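Local coordinates for DUF5636 domain-containing protein (Legionella pneumophila subsp. pneumophila str. Philadelphia 1, PDB 4RD8) that is of unknown function but folds as a compact, single-chain, all-helical member of the DUF5636 family, at residues R15-L21 against D169-Y175; V110-L116 against Y162-G166; H131-W135 against W180-D185. The protein carries 3 engineered substitutions. All blocks are in the same frame, centred on the assembly; numbering follows the deposited sequence.

Contact 1 (R15-L21 against D169-Y175)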
loop_
_atom_site.group_PDB
_atom_site.type_symbol
_atom_site.label_atom_id
_atom_site.label_comp_id
_atom_site.label_asym_id
_atom_site.label_seq_id
_atom_site.Cartn_x
_atom_site.Cartn_y
_atom_site.Cartn_z
ATOM N N ARG A 15 -11.868 -15.228 -7.709
ATOM C CA ARG A 15 -12.477 -15.998 -6.623
ATOM C C ARG A 15 -13.031 -15.087 -5.532
ATOM O O ARG A 15 -13.980 -15.452 -4.841
ATOM C CB ARG A 15 -11.471 -16.962 -5.998
ATOM C CG ARG A 15 -10.949 -18.048 -6.934
ATOM C CD ARG A 15 -9.952 -18.916 -6.184
ATOM N NE ARG A 15 -9.053 -19.657 -7.063
ATOM C CZ ARG A 15 -7.890 -20.168 -6.673
ATOM N NH1 ARG A 15 -7.485 -20.015 -5.418
ATOM N NH2 ARG A 15 -7.131 -20.824 -7.537
ATOM N N ALA A 16 -12.421 -13.912 -5.375
ATOM C CA ALA A 16 -12.824 -12.970 -4.328
ATOM C C ALA A 16 -13.903 -12.008 -4.797
ATOM O O ALA A 16 -14.346 -11.149 -4.032
ATOM C CB ALA A 16 -11.615 -12.179 -3.826
ATOM N N LEU A 17 -14.324 -12.137 -6.052
ATOM C CA LEU A 17 -15.235 -11.156 -6.640
ATOM C C LEU A 17 -16.639 -11.705 -6.884
ATOM O O LEU A 17 -16.823 -12.899 -7.150
ATOM C CB LEU A 17 -14.670 -10.604 -7.954
ATOM C CG LEU A 17 -13.281 -9.962 -7.871
ATOM C CD1 LEU A 17 -12.837 -9.423 -9.232
ATOM C CD2 LEU A 17 -13.224 -8.845 -6.822
ATOM N N GLN A 18 -17.624 -10.816 -6.795
ATOM C CA GLN A 18 -19.001 -11.141 -7.153
ATOM C C GLN A 18 -19.640 -9.908 -7.777
ATOM O O GLN A 18 -18.970 -8.877 -7.932
ATOM C CB GLN A 18 -19.787 -11.585 -5.914
ATOM C CG GLN A 18 -19.781 -10.575 -4.774
ATOM C CD GLN A 18 -20.475 -11.093 -3.528
ATOM O OE1 GLN A 18 -21.180 -12.100 -3.574
ATOM N NE2 GLN A 18 -20.270 -10.410 -2.404
ATOM N N GLY A 19 -20.920 -10.014 -8.128
ATOM C CA GLY A 19 -21.673 -8.881 -8.647
ATOM C C GLY A 19 -21.062 -8.193 -9.863
ATOM O O GLY A 19 -20.637 -8.859 -10.810
ATOM N N GLU A 20 -21.025 -6.863 -9.840
ATOM C CA GLU A 20 -20.502 -6.086 -10.964
ATOM C C GLU A 20 -18.989 -6.239 -11.131
ATOM O O GLU A 20 -18.487 -6.261 -12.261
ATOM C CB GLU A 20 -20.877 -4.602 -10.814
ATOM C CG GLU A 20 -20.477 -3.694 -11.991
ATOM C CD GLU A 20 -19.030 -3.204 -11.923
ATOM O OE1 GLU A 20 -18.447 -2.926 -12.996
ATOM O OE2 GLU A 20 -18.475 -3.086 -10.810
ATOM N N LEU A 21 -18.261 -6.322 -10.018
ATOM C CA LEU A 21 -16.806 -6.389 -10.098
ATOM C C LEU A 21 -16.356 -7.675 -10.782
ATOM O O LEU A 21 -15.366 -7.678 -11.512
ATOM C CB LEU A 21 -16.147 -6.240 -8.723
ATOM C CG LEU A 21 -16.117 -4.826 -8.129
ATOM C CD1 LEU A 21 -15.343 -4.815 -6.812
ATOM C CD2 LEU A 21 -15.533 -3.817 -9.131
ATOM N N ASP A 169 -18.749 -6.217 -3.450
ATOM C CA ASP A 169 -18.477 -7.044 -4.630
ATOM C C ASP A 169 -17.063 -7.611 -4.636
ATOM O O ASP A 169 -16.772 -8.540 -5.390
ATOM C CB ASP A 169 -18.665 -6.241 -5.924
ATOM C CG ASP A 169 -20.115 -6.051 -6.298
ATOM O OD1 ASP A 169 -20.996 -6.690 -5.685
ATOM O OD2 ASP A 169 -20.367 -5.265 -7.236
ATOM N N SER A 170 -16.179 -7.055 -3.813
ATOM C CA SER A 170 -14.825 -7.604 -3.714
ATOM C C SER A 170 -14.630 -8.442 -2.445
ATOM O O SER A 170 -13.499 -8.675 -2.004
ATOM C CB SER A 170 -13.761 -6.500 -3.831
ATOM O OG SER A 170 -13.851 -5.593 -2.755
ATOM N N SER A 171 -15.743 -8.896 -1.869
ATOM C CA SER A 171 -15.730 -9.798 -0.715
ATOM C C SER A 171 -16.666 -10.983 -0.923
ATOM O O SER A 171 -17.558 -11.211 -0.114
ATOM C CB SER A 171 -16.109 -9.044 0.572
ATOM O OG SER A 171 -15.069 -8.147 0.954
ATOM N N ASN A 172 -16.458 -11.727 -2.013
ATOM C CA ASN A 172 -17.216 -12.943 -2.305
ATOM C C ASN A 172 -17.173 -13.890 -1.104
ATOM O O ASN A 172 -16.094 -14.304 -0.684
ATOM C CB ASN A 172 -16.604 -13.631 -3.536
ATOM C CG ASN A 172 -17.443 -14.771 -4.060
ATOM O OD1 ASN A 172 -18.056 -15.520 -3.295
ATOM N ND2 ASN A 172 -17.469 -14.919 -5.383
ATOM N N PRO A 173 -18.342 -14.213 -0.524
ATOM C CA PRO A 173 -18.376 -14.987 0.722
ATOM C C PRO A 173 -18.070 -16.470 0.546
ATOM O O PRO A 173 -18.022 -17.201 1.541
ATOM C CB PRO A 173 -19.822 -14.822 1.194
ATOM C CG PRO A 173 -20.605 -14.640 -0.086
ATOM C CD PRO A 173 -19.693 -13.800 -0.951
ATOM N N ASN A 174 -17.895 -16.918 -0.694
ATOM C CA ASN A 174 -17.587 -18.323 -0.943
ATOM C C ASN A 174 -16.102 -18.626 -0.792
ATOM O O ASN A 174 -15.696 -19.784 -0.748
ATOM C CB ASN A 174 -18.069 -18.744 -2.330
ATOM C CG ASN A 174 -19.568 -18.624 -2.478
ATOM O OD1 ASN A 174 -20.318 -19.468 -1.998
ATOM N ND2 ASN A 174 -20.011 -17.563 -3.138
ATOM N N TYR A 175 -15.317 -17.561 -0.701
ATOM C CA TYR A 175 -13.865 -17.628 -0.686
ATOM C C TYR A 175 -13.405 -17.000 0.622
ATOM O O TYR A 175 -13.918 -15.961 1.023
ATOM C CB TYR A 175 -13.320 -16.829 -1.877
ATOM C CG TYR A 175 -11.879 -17.111 -2.233
ATOM C CD1 TYR A 175 -11.437 -18.407 -2.430
ATOM C CD2 TYR A 175 -10.972 -16.074 -2.403
ATOM C CE1 TYR A 175 -10.124 -18.667 -2.761
ATOM C CE2 TYR A 175 -9.652 -16.329 -2.739
ATOM C CZ TYR A 175 -9.239 -17.623 -2.916
ATOM O OH TYR A 175 -7.933 -17.885 -3.251
HETATM O O HOH W 1 -19.266 -2.974 -8.074
#

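Contact 2 (V110-L116 against Y162-G166)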
loop_
_atom_site.group_PDB
_atom_site.type_symbol
_atom_site.label_atom_id
_atom_site.label_comp_id
_atom_site.label_asym_id
_atom_site.label_seq_id
_atom_site.Cartn_x
_atom_site.Cartn_y
_atom_site.Cartn_z
ATOM N N VAL A 110 -12.325 2.741 3.446
ATOM C CA VAL A 110 -11.571 2.360 2.241
ATOM C C VAL A 110 -12.393 2.730 1.004
ATOM O O VAL A 110 -11.886 3.344 0.055
ATOM C CB VAL A 110 -11.244 0.841 2.226
ATOM C CG1 VAL A 110 -10.725 0.402 0.832
ATOM C CG2 VAL A 110 -10.204 0.522 3.295
ATOM N N SER A 111 -13.670 2.360 1.029
ATOM C CA SER A 111 -14.549 2.629 -0.107
ATOM C C SER A 111 -14.719 4.122 -0.340
ATOM O O SER A 111 -15.134 4.538 -1.422
ATOM C CB SER A 111 -15.927 1.991 0.088
ATOM O OG SER A 111 -16.730 2.769 0.962
ATOM N N SER A 112 -14.410 4.919 0.676
ATOM C CA SER A 112 -14.538 6.364 0.582
ATOM C C SER A 112 -13.235 7.043 0.177
ATOM O O SER A 112 -13.204 8.264 0.023
ATOM C CB SER A 112 -15.031 6.958 1.910
ATOM O OG SER A 112 -16.259 6.345 2.295
ATOM N N GLY A 113 -12.164 6.261 0.015
ATOM C CA GLY A 113 -10.899 6.806 -0.458
ATOM C C GLY A 113 -9.850 7.146 0.595
ATOM O O GLY A 113 -8.808 7.717 0.268
ATOM N N PHE A 114 -10.113 6.809 1.855
ATOM C CA PHE A 114 -9.155 7.080 2.924
ATOM C C PHE A 114 -8.143 5.955 3.103
ATOM O O PHE A 114 -8.505 4.772 3.088
ATOM C CB PHE A 114 -9.883 7.289 4.264
ATOM C CG PHE A 114 -10.730 8.526 4.308
ATOM C CD1 PHE A 114 -10.182 9.748 4.674
ATOM C CD2 PHE A 114 -12.077 8.472 3.977
ATOM C CE1 PHE A 114 -10.959 10.895 4.725
ATOM C CE2 PHE A 114 -12.860 9.624 4.014
ATOM C CZ PHE A 114 -12.296 10.840 4.391
HETATM N N MSE A 115 -6.875 6.336 3.288
HETATM C CA MSE A 115 -5.844 5.405 3.748
HETATM C C MSE A 115 -5.808 5.455 5.266
HETATM O O MSE A 115 -5.926 6.527 5.857
HETATM C CB MSE A 115 -4.468 5.813 3.196
HETATM C CG MSE A 115 -3.299 4.970 3.745
HETATM SE SE MSE A 115 -3.427 3.089 3.329
HETATM C CE MSE A 115 -3.638 3.235 1.415
ATOM N N LEU A 116 -5.665 4.295 5.903
ATOM C CA LEU A 116 -5.567 4.243 7.352
ATOM C C LEU A 116 -4.291 3.552 7.802
ATOM O O LEU A 116 -3.673 2.813 7.033
ATOM C CB LEU A 116 -6.768 3.477 7.910
ATOM C CG LEU A 116 -8.119 4.141 7.624
ATOM C CD1 LEU A 116 -8.762 3.517 6.416
ATOM C CD2 LEU A 116 -9.025 4.020 8.840
ATOM N N TYR A 162 -8.504 1.092 -5.528
ATOM C CA TYR A 162 -8.557 1.068 -4.061
ATOM C C TYR A 162 -9.971 1.096 -3.485
ATOM O O TYR A 162 -10.325 0.263 -2.661
ATOM C CB TYR A 162 -7.750 2.233 -3.504
ATOM C CG TYR A 162 -7.668 2.299 -1.988
ATOM C CD1 TYR A 162 -6.734 1.541 -1.290
ATOM C CD2 TYR A 162 -8.482 3.148 -1.270
ATOM C CE1 TYR A 162 -6.628 1.628 0.100
ATOM C CE2 TYR A 162 -8.393 3.237 0.125
ATOM C CZ TYR A 162 -7.457 2.469 0.799
ATOM O OH TYR A 162 -7.371 2.575 2.177
ATOM N N LYS A 163 -10.790 2.050 -3.913
ATOM C CA LYS A 163 -12.142 2.164 -3.358
ATOM C C LYS A 163 -12.959 0.918 -3.578
ATOM O O LYS A 163 -13.791 0.569 -2.746
ATOM C CB LYS A 163 -12.894 3.379 -3.924
ATOM C CG LYS A 163 -12.311 4.730 -3.502
ATOM C CD LYS A 163 -13.178 5.866 -4.057
ATOM C CE LYS A 163 -12.721 7.224 -3.583
ATOM N NZ LYS A 163 -13.588 8.287 -4.179
ATOM N N LYS A 164 -12.719 0.237 -4.692
ATOM C CA LYS A 164 -13.502 -0.943 -5.007
ATOM C C LYS A 164 -13.151 -2.105 -4.102
ATOM O O LYS A 164 -13.943 -3.037 -3.969
ATOM C CB LYS A 164 -13.392 -1.302 -6.502
ATOM C CG LYS A 164 -13.815 -0.129 -7.387
ATOM C CD LYS A 164 -14.009 -0.487 -8.861
ATOM C CE LYS A 164 -14.410 0.756 -9.655
ATOM N NZ LYS A 164 -14.715 0.483 -11.097
ATOM N N LEU A 165 -11.991 -2.028 -3.454
ATOM C CA LEU A 165 -11.585 -3.046 -2.485
ATOM C C LEU A 165 -12.440 -2.991 -1.224
ATOM O O LEU A 165 -12.472 -3.946 -0.443
ATOM C CB LEU A 165 -10.101 -2.918 -2.118
ATOM C CG LEU A 165 -9.118 -3.091 -3.275
ATOM C CD1 LEU A 165 -7.671 -2.910 -2.773
ATOM C CD2 LEU A 165 -9.296 -4.460 -3.942
ATOM N N GLY A 166 -13.150 -1.882 -1.034
ATOM C CA GLY A 166 -14.062 -1.750 0.086
ATOM C C GLY A 166 -15.512 -2.015 -0.283
ATOM O O GLY A 166 -16.405 -1.919 0.555
HETATM O O HOH W 2 -6.461 1.818 4.724
#

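Contact 3 (H131-W135 against W180-D185)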
loop_
_atom_site.group_PDB
_atom_site.type_symbol
_atom_site.label_atom_id
_atom_site.label_comp_id
_atom_site.label_asym_id
_atom_site.label_seq_id
_atom_site.Cartn_x
_atom_site.Cartn_y
_atom_site.Cartn_z
ATOM N N HIS A 131 0.587 -0.897 4.689
ATOM C CA HIS A 131 -0.388 -0.844 3.600
ATOM C C HIS A 131 -0.242 0.459 2.818
ATOM O O HIS A 131 -0.337 0.469 1.589
ATOM C CB HIS A 131 -1.822 -0.998 4.121
ATOM C CG HIS A 131 -2.149 -2.372 4.607
ATOM N ND1 HIS A 131 -1.761 -3.520 3.938
ATOM C CD2 HIS A 131 -2.853 -2.790 5.691
ATOM C CE1 HIS A 131 -2.207 -4.579 4.596
ATOM N NE2 HIS A 131 -2.864 -4.164 5.660
ATOM N N ALA A 132 -0.000 1.562 3.526
ATOM C CA ALA A 132 0.251 2.834 2.855
ATOM C C ALA A 132 1.456 2.715 1.936
ATOM O O ALA A 132 1.440 3.221 0.811
ATOM C CB ALA A 132 0.469 3.949 3.881
ATOM N N ILE A 133 2.498 2.042 2.416
ATOM C CA ILE A 133 3.696 1.821 1.607
ATOM C C ILE A 133 3.431 0.927 0.385
ATOM O O ILE A 133 3.932 1.217 -0.705
ATOM C CB ILE A 133 4.876 1.292 2.455
ATOM C CG1 ILE A 133 5.334 2.381 3.429
ATOM C CG2 ILE A 133 6.036 0.889 1.566
ATOM C CD1 ILE A 133 6.368 1.918 4.439
ATOM N N GLN A 134 2.647 -0.141 0.553
ATOM C CA GLN A 134 2.258 -0.974 -0.593
ATOM C C GLN A 134 1.645 -0.123 -1.688
ATOM O O GLN A 134 2.024 -0.232 -2.857
ATOM C CB GLN A 134 1.264 -2.067 -0.182
ATOM C CG GLN A 134 1.914 -3.239 0.529
ATOM C CD GLN A 134 0.897 -4.076 1.283
ATOM O OE1 GLN A 134 -0.048 -3.536 1.868
ATOM N NE2 GLN A 134 1.078 -5.391 1.269
ATOM N N TRP A 135 0.706 0.731 -1.299
ATOM C CA TRP A 135 0.069 1.613 -2.263
ATOM C C TRP A 135 1.041 2.604 -2.889
ATOM O O TRP A 135 0.992 2.834 -4.096
ATOM C CB TRP A 135 -1.213 2.251 -1.682
ATOM C CG TRP A 135 -2.287 1.218 -1.733
ATOM C CD1 TRP A 135 -2.689 0.394 -0.724
ATOM C CD2 TRP A 135 -3.017 0.816 -2.905
ATOM N NE1 TRP A 135 -3.659 -0.473 -1.187
ATOM C CE2 TRP A 135 -3.867 -0.239 -2.518
ATOM C CE3 TRP A 135 -3.034 1.255 -4.232
ATOM C CZ2 TRP A 135 -4.747 -0.853 -3.421
ATOM C CZ3 TRP A 135 -3.904 0.642 -5.125
ATOM C CH2 TRP A 135 -4.747 -0.406 -4.713
ATOM N N TRP A 180 -9.035 -7.376 -1.127
ATOM C CA TRP A 180 -8.066 -6.673 -0.287
ATOM C C TRP A 180 -7.010 -7.663 0.213
ATOM O O TRP A 180 -5.814 -7.436 0.036
ATOM C CB TRP A 180 -8.782 -6.004 0.882
ATOM C CG TRP A 180 -7.879 -5.462 1.958
ATOM C CD1 TRP A 180 -7.293 -6.167 2.977
ATOM C CD2 TRP A 180 -7.508 -4.093 2.151
ATOM N NE1 TRP A 180 -6.560 -5.322 3.772
ATOM C CE2 TRP A 180 -6.676 -4.042 3.291
ATOM C CE3 TRP A 180 -7.789 -2.908 1.464
ATOM C CZ2 TRP A 180 -6.121 -2.846 3.762
ATOM C CZ3 TRP A 180 -7.242 -1.722 1.931
ATOM C CH2 TRP A 180 -6.417 -1.700 3.071
ATOM N N ASP A 181 -7.453 -8.758 0.824
ATOM C CA ASP A 181 -6.542 -9.817 1.271
ATOM C C ASP A 181 -5.613 -10.339 0.165
ATOM O O ASP A 181 -4.401 -10.465 0.362
ATOM C CB ASP A 181 -7.330 -11.013 1.808
ATOM C CG ASP A 181 -8.088 -10.706 3.089
ATOM O OD1 ASP A 181 -7.803 -9.677 3.745
ATOM O OD2 ASP A 181 -8.960 -11.529 3.456
ATOM N N VAL A 182 -6.190 -10.680 -0.984
ATOM C CA VAL A 182 -5.431 -11.335 -2.056
ATOM C C VAL A 182 -4.333 -10.433 -2.608
ATOM O O VAL A 182 -3.259 -10.909 -3.032
ATOM C CB VAL A 182 -6.372 -11.814 -3.190
ATOM C CG1 VAL A 182 -5.590 -12.275 -4.397
ATOM C CG2 VAL A 182 -7.250 -12.949 -2.685
ATOM N N LEU A 183 -4.586 -9.128 -2.581
ATOM C CA LEU A 183 -3.639 -8.166 -3.128
ATOM C C LEU A 183 -2.581 -7.721 -2.130
ATOM O O LEU A 183 -1.395 -7.744 -2.441
ATOM C CB LEU A 183 -4.362 -6.933 -3.673
ATOM C CG LEU A 183 -5.223 -7.222 -4.904
ATOM C CD1 LEU A 183 -5.736 -5.914 -5.485
ATOM C CD2 LEU A 183 -4.442 -8.026 -5.944
ATOM N N ILE A 184 -3.006 -7.326 -0.933
ATOM C CA ILE A 184 -2.103 -6.627 -0.026
ATOM C C ILE A 184 -2.182 -7.091 1.416
ATOM O O ILE A 184 -1.569 -6.488 2.292
ATOM C CB ILE A 184 -2.347 -5.098 -0.062
ATOM C CG1 ILE A 184 -3.793 -4.794 0.358
ATOM C CG2 ILE A 184 -1.999 -4.518 -1.447
ATOM C CD1 ILE A 184 -4.100 -3.333 0.519
ATOM N N ASP A 185 -2.946 -8.147 1.689
ATOM C CA ASP A 185 -3.031 -8.647 3.064
ATOM C C ASP A 185 -2.965 -10.180 3.089
ATOM O O ASP A 185 -3.637 -10.830 3.895
ATOM C CB ASP A 185 -4.312 -8.134 3.740
ATOM C CG ASP A 185 -4.083 -7.641 5.155
ATOM O OD1 ASP A 185 -2.934 -7.676 5.629
ATOM O OD2 ASP A 185 -5.062 -7.198 5.797
HETATM O O HOH W 3 -4.090 -4.802 8.039
#

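Contact 1 (R15-L21 against D169-Y175)
With CG of Y175 trans to its backbone N (chi1 -164°), the phenol swings under R15, whose CB sits almost exactly over the ring centre, 3.6 Å from the centroid: a CH-pi contact. The arginine chain, extended from CG to NE, then runs across the ring, and R15 NH1 donates a hydrogen bond to Y175 OH at 3.1 Å, with the hydroxyl tilted out of the guanidinium plane. N172 is turned the same way at chi1 (-171°), which aims its amide at the facing chain. There N172 ND2 donates to L17 O at 2.8 Å, from above the carbonyl plane, while its OD1 takes both N174 N and N174 ND2, an arrangement that fixes the rotation of the amide. Backbone bonds N172 N to A16 O (3.0 Å, 171°) and Q18 N to D169 O (2.8 Å) tie the lead-in to helix 19-22 to the loop between helices 157-162 and 179-184. At the far end D169 OD2 accepts a weak bond from E20 N, and a water bridges E20 OE2 and D169 OD2, like charges 4.6 Å apart. Beyond the pair, Q18 NE2 bonds to Q168 O. N172 OD1 with N174 N forms an Asx turn, superposed on the type I beta turn N172-Y175.

Contact 2 (V110-L116 against Y162-G166)
The Y162 ring carries V110 CG1 over one face, 4.0 Å from the centroid and offset toward the rim, while F114 O lies at its edge, near the ring plane. M115, a selenomethionine, approaches obliquely, its CE 3.6 Å from Y162 CE1; the chain is bent at both chi2 and chi3, which folds the methyl back to the ring. The aromatic surroundings extend to W135, edge-to-face with Y162, and to F88. The first segment is the C-terminal end of helix 103-111, closed by a Schellman motif: G113 has positive phi (98°), and one of the two bonds back into the last turn is G113 N to V110 O. Beyond that turn the chain runs past the phenol, and Y162 OH donates to F114 O over a short 2.6 Å, the donor tilted 25° from the carbonyl plane. A water donates to the same hydroxyl and accepts from L116 N, so the phenol oxygen takes part in two hydrogen bonds and ties the exit from the helix to the 162-166 turn. The backbones come closest at S111 and K163, where S111 CA makes a CH...O contact of 3.4 Å with K163 O. K163 stretches its extended side chain over the Schellman turn, with CG and CD against S111 O; its amino group forms a salt bridge with D159. G166 N, bonded to K163 O, also lies 3.8 Å from V110 CG1. At the lysine's far end, K163 CE rests 3.6 Å from G113 CA.

Contact 3 (H131-W135 against W180-D185)
H131 meets the 180-185 segment with both a face and an edge of its imidazole. W180 presents its edge to the face, an edge-to-face (T-shaped) pair with planes at 68° and W180 CZ2 3.8 Å from H131 CD2. I184 O (3.1 Å from H131 CE1) and D185 OD1 lie at the imidazole edge, near its plane, and the D185 carboxylate stands nearly perpendicular to the ring. Next to it, Q134 NE2 donates to I184 O at 3.0 Å, and the CG1-CD1 branch of I184 completes the shell: its CD1 touches W135 NE1 at 3.4 Å, at the indole edge, and also lies over a face of W180. The placement of CG1 between the backbone N and the carbonyl carbon (chi1 60°) sends this branch between the two indoles. This is a helix-helix crossing in the interior of an all-helical fold: the segments 131-135 and 180-184 of helices 130-144 and 179-184 cross at 70°, their local axes 12.1 Å apart, a separation bridged by long side chains. A second layer sets the first. H131 ND1 donates to Q134 OE1 at 2.7 Å, which orients the amide so that NE2 faces I184 O; the same NE2 also bonds to S192 O. W180 NE1 is bonded to D185 OD2, met from above the carboxylate plane, and a water joins H131 NE2 to that oxygen, weakly on the aspartate side. Farther out, R122 forms a salt bridge with D185 OD1.

In the fold
From the N terminus, contact 1 closes the widest loop, joining the chain ahead of helix 25-38 to the loop between helices 157-162 and 179-184, 148 residues on. Contact 2 nests inside it, bringing the end of helix 103-111 to the end of helix 157-162. Contact 3 crosses both: helix 130-144 lies within their loops, while its partner, helix 179-184, follows after them. Contacts 1 and 2 meet where S170 OG bonds to K164 O. Contacts 2 and 3, with centres about 11 Å apart, are coupled by W135, which packs on Y162, L165 and M115. Contacts 1 and 3 touch through Y175 and V182. The series runs from the partly buried periphery to the centre of the chain.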